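Local coordinates for signal recognition particle 54 kDa protein (Aeropyrum pernix, PDB 7EPK) that is the 54 kDa protein of the signal recognition particle, built from an N-terminal helical bundle, a P-loop nucleotide-binding domain and a C-terminal helical domain, at residues L45-T48 against R49-E53; A203-K207 against V208-E212; A219-G222 against Q223-G227; R289-M293 against G294-S298. One frame throughout, in Å; residues are numbered along the deposited sequence.

Contact 1: residues L45-T48 against R49-E53; sequences LNVT and RRIKE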
ATOM      1  N   LEU A  45     -19.294  -2.770 -11.116  1.00 63.49           N
ATOM      2  CA  LEU A  45     -19.287  -2.930 -12.598  1.00 67.76           C
ATOM      3  C   LEU A  45     -18.076  -2.170 -13.156  1.00 67.38           C
ATOM      4  O   LEU A  45     -17.607  -2.503 -14.250  1.00 78.77           O
ATOM      5  CB  LEU A  45     -20.625  -2.464 -13.199  1.00 68.61           C
ATOM      6  CG  LEU A  45     -21.675  -3.555 -13.502  1.00 77.57           C
ATOM      7  CD1 LEU A  45     -21.752  -4.667 -12.446  1.00 69.32           C
ATOM      8  CD2 LEU A  45     -23.063  -2.938 -13.679  1.00 85.91           C
ATOM      9  N   ASN A  46     -17.544  -1.223 -12.397  1.00 70.73           N
ATOM     10  CA  ASN A  46     -16.323  -0.452 -12.749  1.00 71.20           C
ATOM     11  C   ASN A  46     -15.081  -1.335 -12.551  1.00 60.28           C
ATOM     12  O   ASN A  46     -14.158  -1.271 -13.371  1.00 47.96           O
ATOM     13  CB  ASN A  46     -16.214   0.826 -11.905  1.00 85.75           C
ATOM     14  CG  ASN A  46     -14.949   1.619 -12.182  1.00 97.59           C
ATOM     15  OD1 ASN A  46     -14.899   2.382 -13.147  1.00100.89           O
ATOM     16  ND2 ASN A  46     -13.924   1.446 -11.354  1.00 97.76           N
ATOM     17  N   VAL A  47     -15.007  -2.089 -11.456  1.00 58.17           N
ATOM     18  CA  VAL A  47     -13.755  -2.824 -11.126  1.00 55.52           C
ATOM     19  C   VAL A  47     -13.596  -3.939 -12.157  1.00 56.68           C
ATOM     20  O   VAL A  47     -12.448  -4.131 -12.623  1.00 53.34           O
ATOM     21  CB  VAL A  47     -13.707  -3.344  -9.677  1.00 58.04           C
ATOM     22  CG1 VAL A  47     -14.694  -4.454  -9.385  1.00 56.61           C
ATOM     23  CG2 VAL A  47     -12.305  -3.798  -9.311  1.00 66.84           C
ATOM     24  N   THR A  48     -14.710  -4.588 -12.529  1.00 53.78           N
ATOM     25  CA  THR A  48     -14.744  -5.693 -13.526  1.00 57.81           C
ATOM     26  C   THR A  48     -14.376  -5.162 -14.918  1.00 58.72           C
ATOM     27  O   THR A  48     -13.746  -5.935 -15.674  1.00 67.43           O
ATOM     28  CB  THR A  48     -16.093  -6.417 -13.572  1.00 54.18           C
ATOM     29  OG1 THR A  48     -17.061  -5.444 -13.939  1.00 62.42           O
ATOM     30  CG2 THR A  48     -16.467  -7.058 -12.257  1.00 53.84           C
ATOM     31  N   ARG A  49     -14.725  -3.912 -15.247  1.00 59.18           N
ATOM     32  CA  ARG A  49     -14.367  -3.319 -16.564  1.00 61.92           C
ATOM     33  C   ARG A  49     -12.887  -2.940 -16.545  1.00 58.26           C
ATOM     34  O   ARG A  49     -12.246  -3.096 -17.588  1.00 60.07           O
ATOM     35  CB  ARG A  49     -15.233  -2.114 -16.954  1.00 69.97           C
ATOM     36  CG  ARG A  49     -15.586  -2.066 -18.437  1.00 81.69           C
ATOM     37  CD  ARG A  49     -16.384  -3.306 -18.846  1.00 88.67           C
ATOM     38  NE  ARG A  49     -16.975  -3.326 -20.185  1.00 91.91           N
ATOM     39  CZ  ARG A  49     -18.057  -2.647 -20.583  1.00 93.31           C
ATOM     40  NH1 ARG A  49     -18.677  -1.830 -19.747  1.00104.64           N
ATOM     41  NH2 ARG A  49     -18.511  -2.776 -21.826  1.00 87.28           N
ATOM     42  N   ARG A  50     -12.361  -2.473 -15.411  1.00 55.40           N
ATOM     43  CA  ARG A  50     -10.915  -2.163 -15.284  1.00 56.74           C
ATOM     44  C   ARG A  50     -10.164  -3.478 -15.510  1.00 52.00           C
ATOM     45  O   ARG A  50      -9.233  -3.512 -16.339  1.00 56.41           O
ATOM     46  CB  ARG A  50     -10.594  -1.490 -13.943  1.00 63.47           C
ATOM     47  CG  ARG A  50     -10.313   0.007 -14.037  1.00 71.65           C
ATOM     48  CD  ARG A  50     -11.542   0.864 -14.321  1.00 78.22           C
ATOM     49  NE  ARG A  50     -11.846   1.013 -15.740  1.00 84.81           N
ATOM     50  CZ  ARG A  50     -12.967   1.549 -16.239  1.00 90.00           C
ATOM     51  NH1 ARG A  50     -13.917   2.002 -15.440  1.00 88.61           N
ATOM     52  NH2 ARG A  50     -13.139   1.629 -17.548  1.00 95.55           N
ATOM     53  N   ILE A  51     -10.616  -4.544 -14.863  1.00 50.12           N
ATOM     54  CA  ILE A  51     -10.035  -5.903 -15.035  1.00 50.35           C
ATOM     55  C   ILE A  51     -10.149  -6.371 -16.496  1.00 52.46           C
ATOM     56  O   ILE A  51      -9.110  -6.793 -17.031  1.00 58.05           O
ATOM     57  CB  ILE A  51     -10.644  -6.897 -14.043  1.00 51.01           C
ATOM     58  CG1 ILE A  51     -10.213  -6.544 -12.611  1.00 55.12           C
ATOM     59  CG2 ILE A  51     -10.227  -8.301 -14.445  1.00 52.97           C
ATOM     60  CD1 ILE A  51     -10.938  -7.283 -11.496  1.00 55.31           C
ATOM     61  N   LYS A  52     -11.319  -6.303 -17.139  1.00 50.67           N
ATOM     62  CA  LYS A  52     -11.462  -6.721 -18.561  1.00 53.43           C
ATOM     63  C   LYS A  52     -10.451  -5.975 -19.441  1.00 51.55           C
ATOM     64  O   LYS A  52      -9.712  -6.641 -20.182  1.00 52.95           O
ATOM     65  CB  LYS A  52     -12.854  -6.430 -19.122  1.00 63.23           C
ATOM     66  CG  LYS A  52     -13.365  -7.448 -20.129  1.00 69.22           C
ATOM     67  CD  LYS A  52     -14.333  -8.385 -19.447  1.00 84.55           C
ATOM     68  CE  LYS A  52     -15.079  -9.312 -20.370  1.00 86.72           C
ATOM     69  NZ  LYS A  52     -16.277  -9.861 -19.688  1.00 97.81           N
ATOM     70  N   GLU A  53     -10.444  -4.641 -19.398  1.00 48.51           N
ATOM     71  CA  GLU A  53      -9.549  -3.798 -20.241  1.00 54.40           C
ATOM     72  C   GLU A  53      -8.109  -4.320 -20.124  1.00 55.41           C
ATOM     73  O   GLU A  53      -7.453  -4.505 -21.166  1.00 53.02           O
ATOM     74  CB  GLU A  53      -9.610  -2.319 -19.844  1.00 53.55           C
ATOM     75  CG  GLU A  53     -10.828  -1.591 -20.385  1.00 59.45           C
ATOM     76  CD  GLU A  53     -11.275  -0.390 -19.565  1.00 63.61           C
ATOM     77  OE1 GLU A  53     -10.456   0.090 -18.747  1.00 63.11           O
ATOM     78  OE2 GLU A  53     -12.448   0.047 -19.726  1.00 67.55           O
TER
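Asn46, Val47 and Thr48 take their partners one turn further along helix 41-57: Arg50 N, Ile51 N and Lys52 N each donate to the carbonyl oxygen four residues back, with Ile51 N 2.9 Å from Val47 O. This is plain alpha-helix in the N-terminal helical bundle. On one flank, Arg50 links two polar neighbours. Its NH1 bonds to Asn46 OD1 at 2.5 Å, a length not to be read closely at this resolution. The oxygen lies in the guanidinium plane, yet the donor stands well above the amide plane, and the two flat groups are turned 58° apart. Bends at chi2 and chi3 fold the arginine back along the helix, and on its other side NH2 makes a salt bridge with Glu53 OE2 at 2.8 Å, on the syn side of the carboxylate. Held by Asn46 on one flank and Glu53 on the other, the guanidinium should be limited in rotation. Val47 and Ile51 form the buried flank, facing Leu78 and Val74 of helix 66-81; Val47 CG2 and Ile51 CD1 approach to 4.3 Å. Thr48 turns its hydroxyl back along the helix (chi1 61°), where OG1 donates to Leu45 O at 3.0 Å from above the carbonyl plane.

Contact 2: residues A203-K207 against V208-E212; sequences AIASK and VRPDE
Ile204 and Ala205 accept the closing backbone bonds of helix 194-208, from Val208 N to Ile204 O at 2.9 Å and from Arg209 N to Ala205 O at 2.8 Å. Arg209 then leaves the helix with a positive phi of 58°, and the chain extends through Pro210 toward strand 212-218. The helix is the alpha part of a beta-alpha-beta crossover, leaving strand 180-184 and entering strand 212-218, with strand 97-102 lying between the two in the sheet. Side by side on the buried flank, Ile204 and Val208 point the same way and meet through their CG2 methyls at 3.8 Å. Val208 has CG1 anti to the backbone N (chi1 174°), which turns CG2 back toward Ile204. Both touch Ala166 of helix 162-175; Ile204 also packs on Leu100 and Val208 on Ile98 of strand 97-102. Pro210 folds its ring back toward the helix end: CD lies 3.3 Å from Ala205 O and 4.3 Å from Ala205 CB, while the ring also touches Leu100. On the outer flank Lys207 reaches away to a salt bridge with Glu164. Arg209 has already left helical angles, and Pro210, which lacks an amide hydrogen, could not donate the next bond; Arg209 N makes the last one, and Ala205 O, which takes it, has Pro210 CD close beside it.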
ATOM      1  N   ALA A 203     -19.638  25.322  13.721  1.00 54.57           N
ATOM      2  CA  ALA A 203     -19.332  26.416  14.673  1.00 58.46           C
ATOM      3  C   ALA A 203     -18.060  26.020  15.429  1.00 52.51           C
ATOM      4  O   ALA A 203     -17.103  26.812  15.444  1.00 49.00           O
ATOM      5  CB  ALA A 203     -20.514  26.673  15.595  1.00 57.53           C
ATOM      6  N   ILE A 204     -18.057  24.812  15.995  1.00 50.53           N
ATOM      7  CA  ILE A 204     -16.856  24.193  16.625  1.00 51.89           C
ATOM      8  C   ILE A 204     -15.689  24.323  15.653  1.00 46.36           C
ATOM      9  O   ILE A 204     -14.624  24.789  16.078  1.00 40.70           O
ATOM     10  CB  ILE A 204     -17.092  22.719  16.995  1.00 51.54           C
ATOM     11  CG1 ILE A 204     -18.099  22.581  18.137  1.00 49.80           C
ATOM     12  CG2 ILE A 204     -15.768  22.030  17.315  1.00 50.42           C
ATOM     13  CD1 ILE A 204     -18.717  21.206  18.227  1.00 49.55           C
ATOM     14  N   ALA A 205     -15.905  23.925  14.399  1.00 49.00           N
ATOM     15  CA  ALA A 205     -14.862  23.929  13.349  1.00 51.70           C
ATOM     16  C   ALA A 205     -14.300  25.346  13.219  1.00 53.47           C
ATOM     17  O   ALA A 205     -13.065  25.497  13.160  1.00 64.63           O
ATOM     18  CB  ALA A 205     -15.410  23.420  12.050  1.00 46.99           C
ATOM     19  N   SER A 206     -15.166  26.354  13.234  1.00 55.24           N
ATOM     20  CA  SER A 206     -14.770  27.766  13.004  1.00 56.80           C
ATOM     21  C   SER A 206     -13.867  28.242  14.149  1.00 58.14           C
ATOM     22  O   SER A 206     -12.830  28.887  13.857  1.00 59.96           O
ATOM     23  CB  SER A 206     -15.969  28.656  12.826  1.00 54.33           C
ATOM     24  OG  SER A 206     -15.593  29.864  12.181  1.00 50.14           O
ATOM     25  N   LYS A 207     -14.235  27.936  15.394  1.00 57.66           N
ATOM     26  CA  LYS A 207     -13.437  28.320  16.589  1.00 66.83           C
ATOM     27  C   LYS A 207     -12.123  27.516  16.624  1.00 63.55           C
ATOM     28  O   LYS A 207     -11.086  28.088  17.019  1.00 58.05           O
ATOM     29  CB  LYS A 207     -14.237  28.091  17.877  1.00 73.63           C
ATOM     30  CG  LYS A 207     -15.502  28.928  18.030  1.00 84.86           C
ATOM     31  CD  LYS A 207     -15.291  30.426  17.890  1.00 91.03           C
ATOM     32  CE  LYS A 207     -16.430  31.252  18.452  1.00 87.37           C
ATOM     33  NZ  LYS A 207     -16.043  31.907  19.725  1.00 93.00           N
ATOM     34  N   VAL A 208     -12.154  26.239  16.233  1.00 56.41           N
ATOM     35  CA  VAL A 208     -11.035  25.293  16.482  1.00 51.67           C
ATOM     36  C   VAL A 208     -10.009  25.362  15.348  1.00 47.92           C
ATOM     37  O   VAL A 208      -8.823  25.227  15.661  1.00 48.90           O
ATOM     38  CB  VAL A 208     -11.564  23.874  16.715  1.00 56.32           C
ATOM     39  CG1 VAL A 208     -10.437  22.870  16.824  1.00 65.80           C
ATOM     40  CG2 VAL A 208     -12.420  23.805  17.972  1.00 60.09           C
ATOM     41  N   ARG A 209     -10.446  25.570  14.102  1.00 45.47           N
ATOM     42  CA  ARG A 209      -9.615  25.536  12.863  1.00 45.22           C
ATOM     43  C   ARG A 209      -8.931  24.172  12.713  1.00 44.48           C
ATOM     44  O   ARG A 209      -7.711  24.058  12.728  1.00 42.96           O
ATOM     45  CB  ARG A 209      -8.623  26.705  12.865  1.00 45.16           C
ATOM     46  CG  ARG A 209      -9.077  27.885  12.015  1.00 49.00           C
ATOM     47  CD  ARG A 209      -8.171  29.067  12.184  1.00 45.98           C
ATOM     48  NE  ARG A 209      -6.826  28.552  12.163  1.00 57.01           N
ATOM     49  CZ  ARG A 209      -5.837  28.886  12.977  1.00 60.58           C
ATOM     50  NH1 ARG A 209      -5.991  29.795  13.920  1.00 56.79           N
ATOM     51  NH2 ARG A 209      -4.660  28.320  12.804  1.00 73.17           N
ATOM     52  N   PRO A 210      -9.688  23.070  12.515  1.00 44.84           N
ATOM     53  CA  PRO A 210      -9.090  21.736  12.523  1.00 46.08           C
ATOM     54  C   PRO A 210      -8.240  21.476  11.267  1.00 45.91           C
ATOM     55  O   PRO A 210      -8.579  21.967  10.185  1.00 45.09           O
ATOM     56  CB  PRO A 210     -10.298  20.791  12.622  1.00 43.57           C
ATOM     57  CG  PRO A 210     -11.432  21.574  12.021  1.00 43.19           C
ATOM     58  CD  PRO A 210     -11.125  23.041  12.229  1.00 42.09           C
ATOM     59  N   ASP A 211      -7.140  20.741  11.450  1.00 42.86           N
ATOM     60  CA  ASP A 211      -6.176  20.387  10.375  1.00 40.87           C
ATOM     61  C   ASP A 211      -6.751  19.194   9.580  1.00 38.70           C
ATOM     62  O   ASP A 211      -6.443  19.075   8.380  1.00 39.28           O
ATOM     63  CB  ASP A 211      -4.767  20.211  10.967  1.00 39.22           C
ATOM     64  CG  ASP A 211      -4.134  21.506  11.500  1.00 42.36           C
ATOM     65  OD1 ASP A 211      -3.894  22.444  10.681  1.00 41.54           O
ATOM     66  OD2 ASP A 211      -3.829  21.571  12.728  1.00 46.12           O
ATOM     67  N   GLU A 212      -7.622  18.400  10.200  1.00 35.85           N
ATOM     68  CA  GLU A 212      -8.179  17.137   9.658  1.00 38.86           C
ATOM     69  C   GLU A 212      -9.561  16.951  10.294  1.00 40.48           C
ATOM     70  O   GLU A 212      -9.609  16.717  11.506  1.00 43.53           O
ATOM     71  CB  GLU A 212      -7.224  15.969   9.965  1.00 42.37           C
ATOM     72  CG  GLU A 212      -7.702  14.556   9.589  1.00 47.38           C
ATOM     73  CD  GLU A 212      -6.801  13.375  10.032  1.00 53.44           C
ATOM     74  OE1 GLU A 212      -5.609  13.614  10.356  1.00 53.37           O
ATOM     75  OE2 GLU A 212      -7.282  12.188  10.092  1.00 46.98           O
TER

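Contact 3: residues A219-G222 against Q223-G227; sequences ASIG and QKAMG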
ATOM      1  N   ALA A 219     -19.385   0.246   9.749  1.00 71.12           N
ATOM      2  CA  ALA A 219     -19.534  -0.689   8.604  1.00 72.72           C
ATOM      3  C   ALA A 219     -20.945  -1.297   8.593  1.00 76.15           C
ATOM      4  O   ALA A 219     -21.045  -2.536   8.699  1.00 87.67           O
ATOM      5  CB  ALA A 219     -18.484  -1.772   8.701  1.00 69.43           C
ATOM      6  N   SER A 220     -22.001  -0.477   8.520  1.00 73.96           N
ATOM      7  CA  SER A 220     -23.412  -0.956   8.521  1.00 75.83           C
ATOM      8  C   SER A 220     -24.311   0.025   7.776  1.00 76.55           C
ATOM      9  O   SER A 220     -25.516  -0.004   8.033  1.00 86.53           O
ATOM     10  CB  SER A 220     -23.938  -1.202   9.924  1.00 76.04           C
ATOM     11  OG  SER A 220     -23.076  -2.070  10.653  1.00 73.33           O
ATOM     12  N   ILE A 221     -23.754   0.838   6.878  1.00 82.47           N
ATOM     13  CA  ILE A 221     -24.551   1.776   6.029  1.00 94.37           C
ATOM     14  C   ILE A 221     -24.019   1.706   4.587  1.00 97.78           C
ATOM     15  O   ILE A 221     -23.581   2.723   4.027  1.00103.13           O
ATOM     16  CB  ILE A 221     -24.620   3.196   6.651  1.00103.69           C
ATOM     17  CG1 ILE A 221     -23.391   4.093   6.415  1.00 95.18           C
ATOM     18  CG2 ILE A 221     -24.971   3.095   8.136  1.00107.44           C
ATOM     19  CD1 ILE A 221     -22.089   3.573   6.968  1.00 91.10           C
ATOM     20  N   GLY A 222     -24.113   0.526   3.981  1.00 96.96           N
ATOM     21  CA  GLY A 222     -23.669   0.300   2.597  1.00 96.17           C
ATOM     22  C   GLY A 222     -24.288   1.335   1.689  1.00 95.52           C
ATOM     23  O   GLY A 222     -23.532   2.088   1.044  1.00 92.61           O
ATOM     24  N   GLN A 223     -25.621   1.408   1.712  1.00102.38           N
ATOM     25  CA  GLN A 223     -26.439   2.202   0.752  1.00112.11           C
ATOM     26  C   GLN A 223     -26.634   3.627   1.304  1.00107.41           C
ATOM     27  O   GLN A 223     -26.774   4.566   0.489  1.00100.10           O
ATOM     28  CB  GLN A 223     -27.755   1.466   0.443  1.00101.22           C
ATOM     29  CG  GLN A 223     -28.013   1.245  -1.048  1.00 94.23           C
ATOM     30  CD  GLN A 223     -26.967   0.385  -1.728  1.00 91.46           C
ATOM     31  OE1 GLN A 223     -26.357  -0.491  -1.120  1.00 78.87           O
ATOM     32  NE2 GLN A 223     -26.732   0.634  -3.007  1.00 87.02           N
ATOM     33  N   LYS A 224     -26.586   3.796   2.629  1.00101.68           N
ATOM     34  CA  LYS A 224     -26.877   5.089   3.309  1.00100.56           C
ATOM     35  C   LYS A 224     -25.580   5.884   3.534  1.00 97.38           C
ATOM     36  O   LYS A 224     -25.658   7.007   4.097  1.00 84.29           O
ATOM     37  CB  LYS A 224     -27.642   4.880   4.623  1.00102.73           C
ATOM     38  CG  LYS A 224     -27.937   3.444   5.042  1.00105.01           C
ATOM     39  CD  LYS A 224     -28.801   3.349   6.281  1.00105.05           C
ATOM     40  CE  LYS A 224     -28.319   4.234   7.412  1.00108.01           C
ATOM     41  NZ  LYS A 224     -29.376   4.459   8.427  1.00125.40           N
ATOM     42  N   ALA A 225     -24.438   5.356   3.075  1.00 92.20           N
ATOM     43  CA  ALA A 225     -23.104   5.974   3.251  1.00 85.82           C
ATOM     44  C   ALA A 225     -22.949   7.179   2.324  1.00 78.46           C
ATOM     45  O   ALA A 225     -22.148   8.073   2.660  1.00 72.55           O
ATOM     46  CB  ALA A 225     -22.018   4.959   2.996  1.00 96.42           C
ATOM     47  N   MET A 226     -23.662   7.186   1.192  1.00 80.25           N
ATOM     48  CA  MET A 226     -23.637   8.302   0.207  1.00 87.16           C
ATOM     49  C   MET A 226     -24.123   9.588   0.884  1.00 85.03           C
ATOM     50  O   MET A 226     -23.379  10.602   0.857  1.00 72.91           O
ATOM     51  CB  MET A 226     -24.525   8.013  -1.010  1.00 97.67           C
ATOM     52  CG  MET A 226     -23.753   7.778  -2.308  1.00104.29           C
ATOM     53  SD  MET A 226     -24.331   8.850  -3.666  1.00107.90           S
ATOM     54  CE  MET A 226     -26.022   8.276  -3.844  1.00108.49           C
ATOM     55  N   GLY A 227     -25.326   9.535   1.471  1.00 88.32           N
ATOM     56  CA  GLY A 227     -26.044  10.707   2.011  1.00 86.19           C
ATOM     57  C   GLY A 227     -25.340  11.294   3.218  1.00 81.82           C
ATOM     58  O   GLY A 227     -24.979  12.490   3.180  1.00 85.45           O
TER
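Ile221 carries CG1 between its backbone N and carbonyl carbon (chi1 81°), which sends one branch toward Ala225 and the other toward Lys224. The lysine does its part with CG nearly eclipsing its own backbone N (chi1 2°), an unusual value that may owe something to the resolution, and with a bend at chi3 of -48° that curls the chain back. Across the turn the two side chains run at about a right angle. Lys224 CG packs 3.7 Å from Ile221 CB, and further out its CE comes to 3.6 Å from Ile221 CG2, so the aliphatic length of the lysine lies over the isoleucine while the amino group carries on past it. The CG1 branch reaches the start of helix 225-235, where Ile221 CG1 is 3.8 Å from Ala225 CB, a methyl directed back at the loop. Gly222 and Gln223 make the bend between these partners. Before the bend, Ser220 OG is hydrogen-bonded to Asp218 OD2, and Ala219 is tied to Thr244 through the backbone; beyond it, Met226 turns to Thr257 and Val261 of helix 255-262. The whole is a strand-loop-helix connection of the P-loop nucleotide-binding fold, leading from strand 212-218 into helix 225-235. The sequence from Asp218 to Gln223, DASIGQ, fits the DAxxGQ stretch of SRP-type GTPase domains, probably near the face turned to the helical bundle.

Contact 4: residues R289-M293 against G294-S298; sequences RILGM and GDLES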
ATOM      1  N   ARG A 289      -5.592  -9.656   1.986  1.00 61.32           N
ATOM      2  CA  ARG A 289      -6.096 -10.517   3.081  1.00 67.84           C
ATOM      3  C   ARG A 289      -7.370 -11.180   2.579  1.00 62.33           C
ATOM      4  O   ARG A 289      -7.558 -12.362   2.828  1.00 54.94           O
ATOM      5  CB  ARG A 289      -6.384  -9.692   4.344  1.00 80.44           C
ATOM      6  CG  ARG A 289      -5.185  -9.450   5.248  1.00 85.88           C
ATOM      7  CD  ARG A 289      -5.639  -9.166   6.672  1.00 95.27           C
ATOM      8  NE  ARG A 289      -4.598  -9.497   7.636  1.00106.98           N
ATOM      9  CZ  ARG A 289      -3.860  -8.628   8.325  1.00115.66           C
ATOM     10  NH1 ARG A 289      -4.039  -7.321   8.192  1.00117.34           N
ATOM     11  NH2 ARG A 289      -2.942  -9.090   9.162  1.00110.67           N
ATOM     12  N   ILE A 290      -8.226 -10.364   1.969  1.00 67.06           N
ATOM     13  CA  ILE A 290      -9.450 -10.743   1.205  1.00 67.33           C
ATOM     14  C   ILE A 290      -9.081 -11.874   0.232  1.00 66.16           C
ATOM     15  O   ILE A 290      -9.689 -12.961   0.312  1.00 63.03           O
ATOM     16  CB  ILE A 290      -9.983  -9.478   0.482  1.00 74.06           C
ATOM     17  CG1 ILE A 290     -10.595  -8.459   1.447  1.00 82.25           C
ATOM     18  CG2 ILE A 290     -10.943  -9.804  -0.641  1.00 73.13           C
ATOM     19  CD1 ILE A 290     -11.506  -9.054   2.500  1.00 89.82           C
ATOM     20  N   LEU A 291      -8.105 -11.616  -0.645  1.00 64.07           N
ATOM     21  CA  LEU A 291      -7.690 -12.531  -1.743  1.00 61.72           C
ATOM     22  C   LEU A 291      -7.040 -13.779  -1.146  1.00 64.47           C
ATOM     23  O   LEU A 291      -7.030 -14.804  -1.830  1.00 69.56           O
ATOM     24  CB  LEU A 291      -6.713 -11.805  -2.674  1.00 55.61           C
ATOM     25  CG  LEU A 291      -7.281 -11.304  -3.996  1.00 54.73           C
ATOM     26  CD1 LEU A 291      -8.694 -10.779  -3.859  1.00 56.08           C
ATOM     27  CD2 LEU A 291      -6.386 -10.228  -4.585  1.00 57.73           C
ATOM     28  N   GLY A 292      -6.483 -13.674   0.058  1.00 66.43           N
ATOM     29  CA  GLY A 292      -5.728 -14.766   0.702  1.00 75.18           C
ATOM     30  C   GLY A 292      -4.249 -14.439   0.742  1.00 79.53           C
ATOM     31  O   GLY A 292      -3.573 -14.669  -0.281  1.00 77.85           O
ATOM     32  N   MET A 293      -3.799 -13.901   1.885  1.00 83.82           N
ATOM     33  CA  MET A 293      -2.464 -13.295   2.132  1.00 79.07           C
ATOM     34  C   MET A 293      -1.370 -14.296   1.749  1.00 69.44           C
ATOM     35  O   MET A 293      -0.425 -13.880   1.070  1.00 54.22           O
ATOM     36  CB  MET A 293      -2.342 -12.919   3.614  1.00 93.59           C
ATOM     37  CG  MET A 293      -1.368 -11.790   3.926  1.00 99.80           C
ATOM     38  SD  MET A 293      -1.681 -11.139   5.602  1.00100.41           S
ATOM     39  CE  MET A 293      -1.426 -12.615   6.596  1.00 99.05           C
ATOM     40  N   GLY A 294      -1.521 -15.570   2.137  1.00 74.35           N
ATOM     41  CA  GLY A 294      -0.579 -16.664   1.797  1.00 82.34           C
ATOM     42  C   GLY A 294      -0.353 -16.804   0.288  1.00 87.25           C
ATOM     43  O   GLY A 294       0.764 -16.492  -0.195  1.00 79.77           O
ATOM     44  N   ASP A 295      -1.379 -17.258  -0.437  1.00 86.32           N
ATOM     45  CA  ASP A 295      -1.392 -17.361  -1.920  1.00 84.73           C
ATOM     46  C   ASP A 295      -0.843 -16.073  -2.532  1.00 73.07           C
ATOM     47  O   ASP A 295       0.160 -16.141  -3.257  1.00 78.47           O
ATOM     48  CB  ASP A 295      -2.802 -17.591  -2.477  1.00100.62           C
ATOM     49  CG  ASP A 295      -3.597 -18.675  -1.766  1.00113.10           C
ATOM     50  OD1 ASP A 295      -3.175 -19.071  -0.654  1.00113.32           O
ATOM     51  OD2 ASP A 295      -4.635 -19.111  -2.330  1.00104.00           O
ATOM     52  N   LEU A 296      -1.482 -14.938  -2.263  1.00 63.92           N
ATOM     53  CA  LEU A 296      -1.230 -13.698  -3.037  1.00 62.68           C
ATOM     54  C   LEU A 296       0.257 -13.341  -3.008  1.00 67.11           C
ATOM     55  O   LEU A 296       0.765 -12.935  -4.068  1.00 70.29           O
ATOM     56  CB  LEU A 296      -2.053 -12.525  -2.510  1.00 56.34           C
ATOM     57  CG  LEU A 296      -1.972 -11.287  -3.396  1.00 61.56           C
ATOM     58  CD1 LEU A 296      -2.668 -11.510  -4.732  1.00 64.13           C
ATOM     59  CD2 LEU A 296      -2.579 -10.095  -2.706  1.00 64.36           C
ATOM     60  N   GLU A 297       0.929 -13.439  -1.857  1.00 73.03           N
ATOM     61  CA  GLU A 297       2.354 -13.017  -1.770  1.00 83.39           C
ATOM     62  C   GLU A 297       3.218 -14.107  -2.425  1.00 84.30           C
ATOM     63  O   GLU A 297       4.216 -13.740  -3.114  1.00 80.42           O
ATOM     64  CB  GLU A 297       2.770 -12.637  -0.346  1.00 83.16           C
ATOM     65  CG  GLU A 297       2.944 -13.814   0.592  1.00 90.50           C
ATOM     66  CD  GLU A 297       2.939 -13.406   2.055  1.00 92.13           C
ATOM     67  OE1 GLU A 297       3.005 -12.184   2.313  1.00 87.36           O
ATOM     68  OE2 GLU A 297       2.845 -14.306   2.925  1.00 86.98           O
ATOM     69  N   SER A 298       2.829 -15.382  -2.300  1.00 75.48           N
ATOM     70  CA  SER A 298       3.464 -16.505  -3.047  1.00 80.32           C
ATOM     71  C   SER A 298       3.434 -16.201  -4.557  1.00 83.36           C
ATOM     72  O   SER A 298       4.488 -16.330  -5.232  1.00 84.76           O
ATOM     73  CB  SER A 298       2.819 -17.844  -2.733  1.00 78.13           C
ATOM     74  OG  SER A 298       3.172 -18.824  -3.708  1.00 74.03           O
TER
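Met293, Leu296 and Leu291 carry this contact, at the joint where helix 283-291 ends and helix 293-320 starts. Met293 takes part mainly through its backbone in the first turn of the new helix: its O accepts Glu297 N at 3.3 Å. Its side chain, with CG anti to the backbone N, leads outward. Glu297 sends its own CG between N and the carbonyl carbon (chi1 74°), which brings CG to 3.4 Å from Met293 O and lays the chain beside that carbonyl. Leu296 N donates to Gly292 O at 2.9 Å, nearly straight at 170°, and Leu296 CB lies 3.4 Å from the same oxygen. Gly292 both leaves the first helix and serves as N-cap of the second; its phi of 109° is easily reached only without a side chain. The chain turns here, and Leu291 and Leu296 meet across the bend through Leu291 CD2 and Leu296 CD1, 3.9 Å apart. Asp295 sits on the same first turn and makes a salt bridge with Arg14. Both leucines face the N-terminal bundle: Leu291 packs on Tyr75 and Leu78 of helix 66-81 and on Val5 and Val9 of helix 4-13, while Leu296 rests on Ile71 and Tyr75, so the joint is seated against two bundle helices just as helix 293-320 departs.

Overall arrangement
Contacts 2 and 3 belong to the nucleotide-binding domain, with strand 212-218 running between them: contact 2 leads into it and contact 3 leaves it, their nearest atoms about 17 Å apart. Neither touches the bound GDP; the side chains of Ile204 and Ile221 lie about 13 Å and 12 Å from it, and Ile204 is about 12 Å from the magnesium ion. Contact 1 lies in the helical bundle and contact 4 packs against it. They are about 9 Å apart at their nearest atoms and share Leu78 of helix 66-81 as a neighbour. Contact 3 approaches both to about 12 Å, whereas contacts 2 and 4 are 42 Å apart between centres.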